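PDB 1VMH: uncharacterized conserved protein YjbQ/UPF0047 family, ortholog yugU B.subtilis from Clostridium acetobutylicum, which is of unknown function but belongs to the UPF0047 (YjbQ) family and adopts a YjbQ-like fold, assembling as a trimer. Local coordinates for residues N34-A39 and A50-P55. Sequence-based numbering, arbitrary orientation.
Sequences NLVKKA and AVVFCP
Ala50, on strand 48-53, meets Val36 of helix 33-43 through its CB, 3.9 Å from Val36 CG1; Val36 is the one residue of 34-39 that reaches 50-55. Of the CA atoms in the two segments, those of Val36 and Ala50 come nearest, 7.4 Å apart. Val51 points away from the helix, onto the other face of the sheet, where it packs on Met49 of a second subunit. Val52 turns back toward the helix and offers CG2, the methyl anti to its own carbonyl carbon, to CG2 of Val36 at 3.7 Å. The valine on the helix holds its CG1 anti to the backbone N (chi1 -176°), which spreads its two methyls over the strand: CG1 reaches Ala50 and also lies 4.1 Å from Val52 CG2. Ile111 and Val139, on the neighbouring strands, pack against Val52 and extend this apolar layer, and Ala39 touches Val141 of the adjoining strand. Farther along, the carbonyl O of Cys54 accepts a hydrogen bond from Gln124 of the second subunit. Between residues 34-39 and 50-55 the contact is made by methyl groups alone, small, buried and held by van der Waals packing and the exclusion of water.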
ATOM      1  N   ASN A  34      14.570  -2.320  13.794  1.00 14.07           N
ATOM      2  CA  ASN A  34      15.498  -3.274  14.400  1.00 13.93           C
ATOM      3  C   ASN A  34      14.864  -4.632  14.691  1.00 13.80           C
ATOM      4  O   ASN A  34      15.556  -5.641  14.683  1.00 13.77           O
ATOM      5  CB  ASN A  34      16.137  -2.741  15.684  1.00 15.17           C
ATOM      6  CG  ASN A  34      17.302  -3.601  16.136  1.00 14.84           C
ATOM      7  OD1 ASN A  34      18.290  -3.767  15.385  1.00 18.33           O
ATOM      8  ND2 ASN A  34      17.173  -4.222  17.324  1.00 17.75           N
ATOM      9  N   LEU A  35      13.551  -4.664  14.924  1.00 13.19           N
ATOM     10  CA  LEU A  35      12.829  -5.922  15.091  1.00 13.60           C
ATOM     11  C   LEU A  35      12.873  -6.673  13.781  1.00 16.56           C
ATOM     12  O   LEU A  35      13.039  -7.901  13.747  1.00 13.80           O
ATOM     13  CB  LEU A  35      11.389  -5.697  15.546  1.00 14.97           C
ATOM     14  CG  LEU A  35      11.196  -4.891  16.836  1.00 15.41           C
ATOM     15  CD1 LEU A  35       9.693  -4.754  17.132  1.00 16.25           C
ATOM     16  CD2 LEU A  35      11.936  -5.449  18.017  1.00 17.02           C
ATOM     17  N   VAL A  36      12.746  -5.954  12.670  1.00 12.90           N
ATOM     18  CA  VAL A  36      12.863  -6.598  11.361  1.00 14.31           C
ATOM     19  C   VAL A  36      14.311  -7.047  11.084  1.00 13.61           C
ATOM     20  O   VAL A  36      14.536  -8.178  10.630  1.00 14.84           O
ATOM     21  CB  VAL A  36      12.286  -5.679  10.255  1.00 14.07           C
ATOM     22  CG1 VAL A  36      12.275  -6.320   8.882  1.00 14.67           C
ATOM     23  CG2 VAL A  36      10.871  -5.263  10.668  1.00 14.11           C
ATOM     24  N   LYS A  37      15.294  -6.218  11.429  1.00 12.88           N
ATOM     25  CA  LYS A  37      16.695  -6.633  11.234  1.00 12.75           C
ATOM     26  C   LYS A  37      16.987  -7.891  12.030  1.00 13.05           C
ATOM     27  O   LYS A  37      17.692  -8.785  11.566  1.00 13.47           O
ATOM     28  CB  LYS A  37      17.631  -5.516  11.668  1.00 13.82           C
ATOM     29  CG  LYS A  37      19.083  -5.905  11.690  1.00 15.61           C
ATOM     30  CD  LYS A  37      19.931  -4.750  12.129  1.00 16.46           C
ATOM     31  CE  LYS A  37      21.410  -5.045  11.983  1.00 25.08           C
ATOM     32  NZ  LYS A  37      21.824  -5.973  13.022  1.00 20.82           N
ATOM     33  N   LYS A  38      16.496  -7.953  13.263  1.00 12.49           N
ATOM     34  CA  LYS A  38      16.736  -9.162  14.088  1.00 13.93           C
ATOM     35  C   LYS A  38      16.160 -10.408  13.426  1.00 13.08           C
ATOM     36  O   LYS A  38      16.808 -11.461  13.447  1.00 14.26           O
ATOM     37  CB  LYS A  38      16.177  -9.000  15.508  1.00 15.01           C
ATOM     38  CG  LYS A  38      17.032  -8.095  16.362  1.00 13.57           C
ATOM     39  CD  LYS A  38      16.363  -7.762  17.677  1.00 16.19           C
ATOM     40  CE  LYS A  38      16.211  -8.982  18.539  1.00 19.80           C
ATOM     41  NZ  LYS A  38      15.768  -8.673  19.960  1.00 14.33           N
ATOM     42  N   ALA A  39      14.969 -10.316  12.851  1.00 14.48           N
ATOM     43  CA  ALA A  39      14.397 -11.442  12.147  1.00 14.24           C
ATOM     44  C   ALA A  39      15.248 -11.860  10.936  1.00 16.01           C
ATOM     45  O   ALA A  39      15.482 -13.034  10.725  1.00 16.12           O
ATOM     46  CB  ALA A  39      13.010 -11.119  11.706  1.00 15.56           C
ATOM     47  N   ALA A  50      11.906  -9.321   3.324  1.00 13.89           N
ATOM     48  CA  ALA A  50      11.279  -9.287   4.649  1.00 13.93           C
ATOM     49  C   ALA A  50       9.882  -8.746   4.481  1.00 15.18           C
ATOM     50  O   ALA A  50       9.696  -7.668   3.896  1.00 16.27           O
ATOM     51  CB  ALA A  50      12.055  -8.365   5.542  1.00 15.30           C
ATOM     52  N   VAL A  51       8.891  -9.480   4.982  1.00 14.53           N
ATOM     53  CA  VAL A  51       7.498  -9.051   4.939  1.00 15.02           C
ATOM     54  C   VAL A  51       7.051  -8.756   6.349  1.00 12.95           C
ATOM     55  O   VAL A  51       7.315  -9.581   7.241  1.00 15.10           O
ATOM     56  CB  VAL A  51       6.603 -10.173   4.324  1.00 16.54           C
ATOM     57  CG1 VAL A  51       5.143  -9.735   4.337  1.00 17.27           C
ATOM     58  CG2 VAL A  51       7.045 -10.493   2.901  1.00 17.58           C
ATOM     59  N   VAL A  52       6.468  -7.567   6.571  1.00 12.83           N
ATOM     60  CA  VAL A  52       6.071  -7.085   7.853  1.00 13.74           C
ATOM     61  C   VAL A  52       4.562  -6.859   7.815  1.00 12.25           C
ATOM     62  O   VAL A  52       4.115  -6.054   7.023  1.00 13.98           O
ATOM     63  CB  VAL A  52       6.776  -5.749   8.184  1.00 13.40           C
ATOM     64  CG1 VAL A  52       6.414  -5.250   9.557  1.00 15.48           C
ATOM     65  CG2 VAL A  52       8.295  -5.909   8.062  1.00 15.78           C
ATOM     66  N   PHE A  53       3.797  -7.588   8.600  1.00 12.33           N
ATOM     67  CA  PHE A  53       2.321  -7.616   8.506  1.00 13.43           C
ATOM     68  C   PHE A  53       1.664  -7.217   9.847  1.00 12.51           C
ATOM     69  O   PHE A  53       2.069  -7.722  10.926  1.00 13.14           O
ATOM     70  CB  PHE A  53       1.845  -9.025   8.115  1.00 13.39           C
ATOM     71  CG  PHE A  53       0.359  -9.133   7.828  1.00 13.40           C
ATOM     72  CD1 PHE A  53      -0.547  -9.378   8.859  1.00 14.34           C
ATOM     73  CD2 PHE A  53      -0.126  -8.999   6.539  1.00 13.22           C
ATOM     74  CE1 PHE A  53      -1.893  -9.474   8.577  1.00 14.11           C
ATOM     75  CE2 PHE A  53      -1.468  -9.077   6.286  1.00 14.52           C
ATOM     76  CZ  PHE A  53      -2.338  -9.284   7.288  1.00 15.05           C
ATOM     77  N   CYS A  54       0.645  -6.347   9.771  1.00 13.80           N
ATOM     78  CA  CYS A  54      -0.094  -5.933  10.933  1.00 12.92           C
ATOM     79  C   CYS A  54      -1.440  -6.631  10.983  1.00 13.64           C
ATOM     80  O   CYS A  54      -2.298  -6.381  10.110  1.00 13.68           O
ATOM     81  CB  CYS A  54      -0.287  -4.427  10.905  1.00 14.97           C
ATOM     82  SG  CYS A  54      -1.286  -3.825  12.221  1.00 15.49           S
ATOM     83  N   PRO A  55      -1.676  -7.480  11.981  1.00 12.81           N
ATOM     84  CA  PRO A  55      -2.965  -8.203  12.064  1.00 13.30           C
ATOM     85  C   PRO A  55      -4.122  -7.397  12.651  1.00 13.56           C
ATOM     86  O   PRO A  55      -5.221  -7.977  12.865  1.00 16.90           O
ATOM     87  CB  PRO A  55      -2.625  -9.381  12.976  1.00 14.98           C
ATOM     88  CG  PRO A  55      -1.606  -8.805  13.914  1.00 13.02           C
ATOM     89  CD  PRO A  55      -0.769  -7.856  13.082  1.00 11.79           C
TER